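Local coordinates for minor fimbrium subunit Mfa5 (Porphyromonas gingivalis ATCC 33277, PDB 6TO1), which serves as an accessory subunit of the minor fimbriae, filamentous surface pili that mediate biofilm formation and adhesion to host cells and to other oral bacteria, at residues G531-H536 with Y594-T599; V538-D543 with Y638-L643; I547-T552 with E559-Q564. All coordinates share one frame; numbering follows the deposited sequence.

Contact 1. Residues G531-H536 with Y594-T599; sequences GVIKRH and YSVPPT
Tyr594 meets Ile533 at the strand end of 594-599: the CD1 methyl of Ile533 comes to 3.9 Å from CD2 of the tyrosine ring, lying oblique to it. The other branch of Ile533 serves the next inward-facing position. Its CG2, anti to the backbone N, meets CG2 of Val596 tip to tip at 4.0 Å, and two beta-branched residues thereby fill the space between strands whose axes pass 10.1 Å apart. Ile626 of strand 624-628 also packs on both, which suits their apolar character. CG1 of Val596 lies 3.5 Å from CD of Arg535, against the aliphatic part of that side chain. At Pro597 the polar end of the arginine takes over: NH1 donates to the carbonyl O of Pro597 at 2.7 Å, with an N-H...O angle of 144°. A bend at chi3 (-76°) turns the head there. Pro597 lies just past the strand end, and its carbonyl O takes this side-chain donor from across the contact. Thr599 then lays CG2 over one face of the guanidinium, offset toward the rim and 3.2 Å from Arg535 NH2, while its OG1 bonds to Tyr537 OH. A salt bridge from Arg535 NE to Asp567 also holds the head and probably balances its charge. Without backbone hydrogen bonds between the segments and with strand directions only 23° apart, this is face-to-face packing of two beta layers, as in a beta sandwich.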
loop_
_atom_site.group_PDB
_atom_site.type_symbol
_atom_site.label_atom_id
_atom_site.label_comp_id
_atom_site.label_asym_id
_atom_site.label_seq_id
_atom_site.Cartn_x
_atom_site.Cartn_y
_atom_site.Cartn_z
ATOM N N GLY A 531 13.220 8.412 -42.589
ATOM C CA GLY A 531 12.641 7.599 -43.630
ATOM C C GLY A 531 13.713 7.025 -44.544
ATOM O O GLY A 531 14.916 7.144 -44.281
ATOM N N VAL A 532 13.243 6.349 -45.591
ATOM C CA VAL A 532 14.125 5.764 -46.593
ATOM C C VAL A 532 13.565 6.023 -47.979
ATOM O O VAL A 532 12.373 6.265 -48.162
ATOM C CB VAL A 532 14.317 4.251 -46.406
ATOM C CG1 VAL A 532 14.949 3.943 -45.069
ATOM C CG2 VAL A 532 12.994 3.503 -46.570
ATOM N N ILE A 533 14.453 5.953 -48.975
ATOM C CA ILE A 533 14.059 5.974 -50.376
ATOM C C ILE A 533 14.748 4.802 -51.046
ATOM O O ILE A 533 15.982 4.727 -51.060
ATOM C CB ILE A 533 14.402 7.309 -51.061
ATOM C CG1 ILE A 533 13.469 8.382 -50.507
ATOM C CG2 ILE A 533 14.256 7.203 -52.592
ATOM C CD1 ILE A 533 13.795 9.828 -50.886
ATOM N N LYS A 534 13.954 3.851 -51.512
ATOM C CA LYS A 534 14.455 2.680 -52.190
ATOM C C LYS A 534 14.444 2.966 -53.691
ATOM O O LYS A 534 13.509 3.591 -54.200
ATOM C CB LYS A 534 13.585 1.473 -51.890
ATOM C CG LYS A 534 13.540 1.115 -50.416
ATOM C CD LYS A 534 12.844 -0.210 -50.213
ATOM C CE LYS A 534 11.518 -0.055 -49.473
ATOM N NZ LYS A 534 10.996 -1.402 -49.042
ATOM N N ARG A 535 15.498 2.531 -54.375
ATOM C CA ARG A 535 15.596 2.612 -55.831
ATOM C C ARG A 535 15.521 1.202 -56.397
ATOM O O ARG A 535 16.269 0.315 -55.969
ATOM C CB ARG A 535 16.901 3.303 -56.225
ATOM C CG ARG A 535 16.959 4.739 -55.729
ATOM C CD ARG A 535 18.196 5.473 -56.268
ATOM N NE ARG A 535 19.400 5.062 -55.551
ATOM C CZ ARG A 535 20.542 5.736 -55.551
ATOM N NH1 ARG A 535 20.666 6.850 -56.266
ATOM N NH2 ARG A 535 21.562 5.297 -54.831
ATOM N N HIS A 536 14.584 0.985 -57.315
ATOM C CA HIS A 536 14.390 -0.306 -57.952
ATOM C C HIS A 536 14.731 -0.177 -59.436
ATOM O O HIS A 536 14.554 0.888 -60.029
ATOM C CB HIS A 536 12.951 -0.790 -57.826
ATOM C CG HIS A 536 12.410 -0.743 -56.430
ATOM N ND1 HIS A 536 12.424 -1.839 -55.591
ATOM C CD2 HIS A 536 11.821 0.262 -55.738
ATOM C CE1 HIS A 536 11.864 -1.511 -54.436
ATOM N NE2 HIS A 536 11.503 -0.237 -54.492
ATOM N N TYR A 594 12.714 14.629 -52.708
ATOM C CA TYR A 594 14.127 14.548 -53.025
ATOM C C TYR A 594 14.289 14.208 -54.500
ATOM O O TYR A 594 13.429 13.542 -55.091
ATOM C CB TYR A 594 14.813 13.511 -52.169
ATOM C CG TYR A 594 14.833 13.915 -50.725
ATOM C CD1 TYR A 594 15.906 14.623 -50.208
ATOM C CD2 TYR A 594 13.771 13.616 -49.885
ATOM C CE1 TYR A 594 15.941 15.010 -48.899
ATOM C CE2 TYR A 594 13.798 14.006 -48.559
ATOM C CZ TYR A 594 14.885 14.697 -48.077
ATOM O OH TYR A 594 14.932 15.104 -46.770
ATOM N N SER A 595 15.409 14.662 -55.076
ATOM C CA SER A 595 15.734 14.442 -56.488
ATOM C C SER A 595 16.591 13.189 -56.589
ATOM O O SER A 595 17.768 13.183 -56.198
ATOM C CB SER A 595 16.434 15.669 -57.074
ATOM O OG SER A 595 16.809 15.439 -58.425
ATOM N N VAL A 596 15.996 12.106 -57.066
ATOM C CA VAL A 596 16.589 10.782 -56.932
ATOM C C VAL A 596 17.040 10.306 -58.308
ATOM O O VAL A 596 16.196 10.140 -59.200
ATOM C CB VAL A 596 15.611 9.776 -56.306
ATOM C CG1 VAL A 596 16.265 8.443 -56.198
ATOM C CG2 VAL A 596 15.177 10.317 -54.950
ATOM N N PRO A 597 18.329 10.042 -58.508
ATOM C CA PRO A 597 18.776 9.477 -59.778
ATOM C C PRO A 597 19.022 7.987 -59.643
ATOM O O PRO A 597 19.292 7.483 -58.544
ATOM C CB PRO A 597 20.087 10.236 -60.031
ATOM C CG PRO A 597 20.705 10.254 -58.637
ATOM C CD PRO A 597 19.494 10.321 -57.641
ATOM N N PRO A 598 18.977 7.240 -60.744
ATOM C CA PRO A 598 19.438 5.849 -60.690
ATOM C C PRO A 598 20.949 5.801 -60.468
ATOM O O PRO A 598 21.686 6.717 -60.844
ATOM C CB PRO A 598 19.051 5.287 -62.065
ATOM C CG PRO A 598 19.081 6.485 -62.970
ATOM C CD PRO A 598 18.703 7.703 -62.126
ATOM N N THR A 599 21.414 4.734 -59.828
ATOM C CA THR A 599 22.857 4.598 -59.655
ATOM C C THR A 599 23.561 4.444 -60.998
ATOM O O THR A 599 24.711 4.859 -61.142
ATOM C CB THR A 599 23.195 3.423 -58.750
ATOM O OG1 THR A 599 22.608 2.219 -59.245
ATOM C CG2 THR A 599 22.662 3.706 -57.374
#

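Contact 2. Residues V538-D543 with Y638-L643; sequences VLVNKD and YFAYKL
A parallel strand pair forms this contact: strand 530-539 runs beside strand 634-643, with Val538 opposite Ala640 and Leu539 opposite Tyr641. Three backbone bonds join them. Val538 N gives to Phe639 O at 2.9 Å, Val538 O takes the N-H of Tyr641 at 2.9 Å, and Val540 N gives to Tyr641 O at 2.9 Å; the first and last are nearly straight, the middle one bent to 142°. Val538 O also receives a weak CA-H...O contact from Ala640 and lies at the edge of the Tyr641 ring, in its plane. Side chains fill in around these bonds. Val540 sets CG1 3.8 Å from CB of Ala640, a residue small enough to leave room for the valine. CG1 of Val538 lies near the edge of the Tyr638 ring, which also stacks with His536. With CG of Leu539 anti to its own backbone N (chi1 179°), the side chain runs out so that CD1 lies 3.5 Å from Tyr641 O. Tyr641 sends its hydroxyl to the carbonyl of Asn600. CB of Lys642 lies 3.6 Å from Val540 O, its chain extended beyond CG. Beyond Val540 the chains part, and a water bridges the gap, donating to Val540 O and accepting from Leu643 N. Asn541 then starts an Asx turn, OD1 receiving the N-H of Asp543. Strand 634-643 also pairs antiparallel with 610-614, a parallel and an antiparallel neighbour on one strand being the mark of a mixed beta sheet.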
loop_
_atom_site.group_PDB
_atom_site.type_symbol
_atom_site.label_atom_id
_atom_site.label_comp_id
_atom_site.label_asym_id
_atom_site.label_seq_id
_atom_site.Cartn_x
_atom_site.Cartn_y
_atom_site.Cartn_z
ATOM N N VAL A 538 14.064 -2.089 -62.957
ATOM C CA VAL A 538 13.145 -3.075 -63.499
ATOM C C VAL A 538 13.051 -3.003 -65.019
ATOM O O VAL A 538 13.362 -1.993 -65.649
ATOM C CB VAL A 538 11.729 -2.921 -62.876
ATOM C CG1 VAL A 538 11.795 -3.146 -61.343
ATOM C CG2 VAL A 538 11.137 -1.577 -63.195
ATOM N N LEU A 539 12.510 -4.073 -65.580
ATOM C CA LEU A 539 12.499 -4.337 -67.008
ATOM C C LEU A 539 11.180 -3.908 -67.630
ATOM O O LEU A 539 10.108 -4.210 -67.097
ATOM C CB LEU A 539 12.732 -5.831 -67.245
ATOM C CG LEU A 539 12.740 -6.359 -68.689
ATOM C CD1 LEU A 539 13.918 -5.706 -69.396
ATOM C CD2 LEU A 539 12.827 -7.866 -68.771
ATOM N N VAL A 540 11.265 -3.182 -68.746
ATOM C CA VAL A 540 10.105 -2.930 -69.593
ATOM C C VAL A 540 10.417 -3.443 -70.992
ATOM O O VAL A 540 11.577 -3.640 -71.379
ATOM C CB VAL A 540 9.693 -1.451 -69.654
ATOM C CG1 VAL A 540 9.286 -0.943 -68.280
ATOM C CG2 VAL A 540 10.830 -0.603 -70.247
ATOM N N ASN A 541 9.363 -3.655 -71.764
ATOM C CA ASN A 541 9.577 -4.051 -73.139
ATOM C C ASN A 541 9.777 -2.823 -74.026
ATOM O O ASN A 541 9.841 -1.672 -73.571
ATOM C CB ASN A 541 8.427 -4.944 -73.631
ATOM C CG ASN A 541 7.103 -4.236 -73.681
ATOM O OD1 ASN A 541 7.041 -3.013 -73.733
ATOM N ND2 ASN A 541 6.017 -5.010 -73.690
ATOM N N LYS A 542 9.889 -3.120 -75.334
ATOM C CA LYS A 542 9.992 -2.115 -76.392
ATOM C C LYS A 542 8.973 -1.002 -76.341
ATOM O O LYS A 542 9.232 0.086 -76.855
ATOM C CB LYS A 542 9.699 -2.789 -77.709
ATOM C CG LYS A 542 10.547 -3.859 -78.092
ATOM C CD LYS A 542 9.857 -4.785 -79.095
ATOM C CE LYS A 542 9.428 -4.065 -80.335
ATOM N NZ LYS A 542 8.149 -4.643 -80.938
ATOM N N ASP A 543 7.762 -1.315 -75.949
ATOM C CA ASP A 543 6.665 -0.393 -75.923
ATOM C C ASP A 543 6.532 0.228 -74.560
ATOM O O ASP A 543 5.534 0.892 -74.295
ATOM C CB ASP A 543 5.392 -1.144 -76.334
ATOM C CG ASP A 543 5.410 -1.531 -77.803
ATOM O OD1 ASP A 543 5.656 -0.633 -78.631
ATOM O OD2 ASP A 543 5.228 -2.723 -78.124
ATOM N N TYR A 638 11.108 3.644 -59.228
ATOM C CA TYR A 638 11.141 2.547 -60.190
ATOM C C TYR A 638 11.811 3.067 -61.460
ATOM O O TYR A 638 11.196 3.789 -62.243
ATOM C CB TYR A 638 9.751 2.023 -60.474
ATOM C CG TYR A 638 9.252 1.240 -59.281
ATOM C CD1 TYR A 638 9.587 -0.088 -59.132
ATOM C CD2 TYR A 638 8.503 1.850 -58.285
ATOM C CE1 TYR A 638 9.167 -0.825 -58.044
ATOM C CE2 TYR A 638 8.066 1.113 -57.188
ATOM C CZ TYR A 638 8.415 -0.233 -57.084
ATOM O OH TYR A 638 8.030 -1.018 -56.007
ATOM N N PHE A 639 13.069 2.701 -61.644
ATOM C CA PHE A 639 13.800 3.046 -62.858
ATOM C C PHE A 639 13.637 1.914 -63.861
ATOM O O PHE A 639 13.944 0.772 -63.552
ATOM C CB PHE A 639 15.251 3.316 -62.480
ATOM C CG PHE A 639 15.417 4.483 -61.562
ATOM C CD1 PHE A 639 15.071 5.751 -61.970
ATOM C CD2 PHE A 639 15.905 4.310 -60.254
ATOM C CE1 PHE A 639 15.228 6.842 -61.132
ATOM C CE2 PHE A 639 16.072 5.399 -59.419
ATOM C CZ PHE A 639 15.731 6.664 -59.844
ATOM N N ALA A 640 13.146 2.249 -65.059
ATOM C CA ALA A 640 12.843 1.297 -66.115
ATOM C C ALA A 640 14.005 1.184 -67.094
ATOM O O ALA A 640 14.684 2.170 -67.397
ATOM C CB ALA A 640 11.590 1.734 -66.880
ATOM N N TYR A 641 14.236 -0.029 -67.557
ATOM C CA TYR A 641 15.284 -0.339 -68.518
ATOM C C TYR A 641 14.715 -1.266 -69.575
ATOM O O TYR A 641 13.930 -2.164 -69.247
ATOM C CB TYR A 641 16.489 -1.032 -67.846
ATOM C CG TYR A 641 17.132 -0.152 -66.828
ATOM C CD1 TYR A 641 18.344 0.477 -67.071
ATOM C CD2 TYR A 641 16.528 0.042 -65.598
ATOM C CE1 TYR A 641 18.906 1.312 -66.138
ATOM C CE2 TYR A 641 17.071 0.863 -64.675
ATOM C CZ TYR A 641 18.247 1.497 -64.924
ATOM O OH TYR A 641 18.729 2.323 -63.944
ATOM N N LYS A 642 15.143 -1.086 -70.826
ATOM C CA LYS A 642 14.836 -2.046 -71.868
ATOM C C LYS A 642 16.103 -2.632 -72.475
ATOM O O LYS A 642 17.192 -2.047 -72.436
ATOM C CB LYS A 642 13.955 -1.440 -72.983
ATOM C CG LYS A 642 14.586 -0.336 -73.774
ATOM C CD LYS A 642 13.596 0.177 -74.858
ATOM C CE LYS A 642 14.245 1.261 -75.724
ATOM N NZ LYS A 642 13.331 1.741 -76.816
ATOM N N LEU A 643 15.922 -3.814 -73.047
ATOM C CA LEU A 643 17.013 -4.545 -73.669
ATOM C C LEU A 643 17.615 -3.753 -74.821
ATOM O O LEU A 643 16.887 -3.200 -75.661
ATOM C CB LEU A 643 16.469 -5.893 -74.148
ATOM C CG LEU A 643 17.435 -6.856 -74.822
ATOM C CD1 LEU A 643 18.438 -7.370 -73.838
ATOM C CD2 LEU A 643 16.671 -8.017 -75.490
HETATM O O HOH W 1 13.246 -5.118 -73.026
#

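Contact 3. Residues I547-T552 with E559-Q564; sequences IQANGT and EAHVLQ. With PO4 (phosphate ion), chain E.
His561 and Ala549 touch through an aromatic face. The CB methyl of Ala549 sits over the centre of the imidazole, 3.8 Å from the centroid and only 10° off the ring normal, a CH-pi contact that alanine, with a single methyl, makes at close range. With CG anti to the backbone N (chi1 178°), the histidine carries its ring toward Ala549, and the ring's own rotation about CB-CG then presents a face to that methyl.

Backbone hydrogen bonding across the pair comes from His561 N, which donates almost straight (175°) to Ile547 O at 3.0 Å. CB of Ala560 lies 3.5 Å from that same Ile547 O, so the oxygen is packed as well as bonded, and a small side chain fits the buried spot.

A phosphate ion, probably from the crystallisation liquor, links the segments by polar bonds. Its O4 lies in the plane of the His561 ring at the edge and takes the N-H of ND1 at 2.7 Å, while O2 takes the N-H of Ala549 at 2.8 Å. The ion thus helps to fix the rotation of the imidazole, and its charge would probably favour a protonated ring. CB of Gln548 borders O1 at 3.4 Å.

Local turn bonds shape the first segment. Gln548 to Gly551 form a type I beta turn, closed by Gly551 N to Gln548 O at 3.0 Å; glycine takes the positive phi there. Asn550 makes an Asx turn, its OD1 accepting from both the backbone N-H and OG1 of Thr552, which reach it from the same face of its plane.

Both segments lie against strand 530-539: Ile547 and His561 pack on Leu539, Ala560 packs on Val538, and the backbone of 561-563 bonds to residues 537 and 539, just ahead of strand 565-568.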
loop_
_atom_site.group_PDB
_atom_site.type_symbol
_atom_site.label_atom_id
_atom_site.label_comp_id
_atom_site.label_asym_id
_atom_site.label_seq_id
_atom_site.Cartn_x
_atom_site.Cartn_y
_atom_site.Cartn_z
ATOM N N ILE A 547 7.275 -5.795 -67.707
ATOM C CA ILE A 547 7.235 -7.173 -68.170
ATOM C C ILE A 547 8.028 -8.039 -67.212
ATOM O O ILE A 547 8.943 -7.566 -66.538
ATOM C CB ILE A 547 7.794 -7.348 -69.600
ATOM C CG1 ILE A 547 9.241 -6.847 -69.705
ATOM C CG2 ILE A 547 6.898 -6.633 -70.578
ATOM C CD1 ILE A 547 10.037 -7.532 -70.841
ATOM N N GLN A 548 7.672 -9.321 -67.169
ATOM C CA GLN A 548 8.549 -10.328 -66.600
ATOM C C GLN A 548 9.684 -10.612 -67.571
ATOM O O GLN A 548 9.709 -10.107 -68.695
ATOM C CB GLN A 548 7.764 -11.603 -66.288
ATOM C CG GLN A 548 6.561 -11.361 -65.393
ATOM C CD GLN A 548 5.706 -12.596 -65.219
ATOM O OE1 GLN A 548 5.623 -13.440 -66.114
ATOM N NE2 GLN A 548 5.065 -12.712 -64.060
ATOM N N ALA A 549 10.640 -11.425 -67.118
ATOM C CA ALA A 549 11.810 -11.717 -67.934
ATOM C C ALA A 549 11.438 -12.409 -69.241
ATOM O O ALA A 549 12.161 -12.283 -70.235
ATOM C CB ALA A 549 12.796 -12.566 -67.139
ATOM N N ASN A 550 10.324 -13.129 -69.270
ATOM C CA ASN A 550 9.918 -13.838 -70.476
ATOM C C ASN A 550 9.023 -12.996 -71.374
ATOM O O ASN A 550 8.557 -13.496 -72.403
ATOM C CB ASN A 550 9.214 -15.151 -70.109
ATOM C CG ASN A 550 7.895 -14.934 -69.394
ATOM O OD1 ASN A 550 7.383 -13.822 -69.311
ATOM N ND2 ASN A 550 7.329 -16.015 -68.886
ATOM N N GLY A 551 8.774 -11.743 -71.006
ATOM C CA GLY A 551 8.050 -10.820 -71.845
ATOM C C GLY A 551 6.599 -10.638 -71.503
ATOM O O GLY A 551 5.934 -9.789 -72.107
ATOM N N THR A 552 6.071 -11.385 -70.550
ATOM C CA THR A 552 4.653 -11.240 -70.282
ATOM C C THR A 552 4.401 -9.922 -69.563
ATOM O O THR A 552 5.036 -9.608 -68.557
ATOM C CB THR A 552 4.090 -12.397 -69.480
ATOM O OG1 THR A 552 4.307 -13.615 -70.198
ATOM C CG2 THR A 552 2.590 -12.176 -69.312
ATOM N N GLU A 559 5.801 -5.062 -60.264
ATOM C CA GLU A 559 5.723 -6.474 -60.597
ATOM C C GLU A 559 6.726 -6.885 -61.660
ATOM O O GLU A 559 6.826 -8.076 -61.975
ATOM C CB GLU A 559 4.312 -6.827 -61.093
ATOM C CG GLU A 559 3.202 -6.698 -60.045
ATOM C CD GLU A 559 1.830 -6.496 -60.684
ATOM O OE1 GLU A 559 1.150 -7.500 -60.975
ATOM O OE2 GLU A 559 1.436 -5.332 -60.915
ATOM N N ALA A 560 7.448 -5.931 -62.237
ATOM C CA ALA A 560 8.305 -6.241 -63.365
ATOM C C ALA A 560 9.587 -6.917 -62.902
ATOM O O ALA A 560 10.001 -6.822 -61.742
ATOM C CB ALA A 560 8.640 -4.970 -64.154
ATOM N N HIS A 561 10.229 -7.584 -63.852
ATOM C CA HIS A 561 11.483 -8.258 -63.604
ATOM C C HIS A 561 12.530 -7.303 -63.056
ATOM O O HIS A 561 12.742 -6.209 -63.596
ATOM C CB HIS A 561 11.980 -8.886 -64.897
ATOM C CG HIS A 561 13.296 -9.580 -64.762
ATOM N ND1 HIS A 561 13.481 -10.675 -63.944
ATOM C CD2 HIS A 561 14.500 -9.327 -65.333
ATOM C CE1 HIS A 561 14.736 -11.081 -64.036
ATOM N NE2 HIS A 561 15.375 -10.282 -64.877
ATOM N N VAL A 562 13.192 -7.734 -61.988
ATOM C CA VAL A 562 14.251 -6.962 -61.347
ATOM C C VAL A 562 15.577 -7.264 -62.037
ATOM O O VAL A 562 16.001 -8.423 -62.107
ATOM C CB VAL A 562 14.332 -7.274 -59.842
ATOM C CG1 VAL A 562 15.504 -6.541 -59.234
ATOM C CG2 VAL A 562 13.052 -6.885 -59.175
ATOM N N LEU A 563 16.250 -6.210 -62.522
ATOM C CA LEU A 563 17.491 -6.365 -63.277
ATOM C C LEU A 563 18.746 -6.178 -62.442
ATOM O O LEU A 563 19.819 -6.642 -62.840
ATOM C CB LEU A 563 17.543 -5.343 -64.424
ATOM C CG LEU A 563 16.511 -5.549 -65.524
ATOM C CD1 LEU A 563 16.341 -4.280 -66.368
ATOM C CD2 LEU A 563 16.945 -6.728 -66.384
ATOM N N GLN A 564 18.636 -5.482 -61.324
ATOM C CA GLN A 564 19.764 -5.051 -60.522
ATOM C C GLN A 564 19.250 -4.902 -59.097
ATOM O O GLN A 564 18.118 -4.456 -58.893
ATOM C CB GLN A 564 20.302 -3.741 -61.066
ATOM C CG GLN A 564 21.350 -3.091 -60.252
ATOM C CD GLN A 564 21.924 -1.907 -60.981
ATOM O OE1 GLN A 564 22.813 -2.052 -61.809
ATOM N NE2 GLN A 564 21.415 -0.729 -60.686
HETATM P P PO4 E . 10.386 -12.336 -63.297
HETATM O O1 PO4 E . 9.536 -11.096 -63.414
HETATM O O2 PO4 E . 10.749 -12.866 -64.665
HETATM O O3 PO4 E . 9.576 -13.360 -62.540
HETATM O O4 PO4 E . 11.650 -12.045 -62.508
#

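From the N terminus, strand 530-539 supplies the first segment of contact 1 and the start of that of contact 2. The chain then makes the short loop that contact 3 closes, whose two segments lie only 7 residues apart and which falls within the larger loops of both other contacts. Residues 594-599 next close contact 1 by returning to 531-536, and 638-643 close contact 2 by returning to 538-543, so these two loops cross. Contact 1 joins the two-stranded sheet to the mixed sheet of strands 530-539 and 634-643, contact 2 lies within that sheet, and contact 3 shapes the loop beside it. Leu539 and His561 tie contacts 2 and 3, whose centres are about 8 Å apart; Phe639 packs on Pro597 and Pro598 of contact 1.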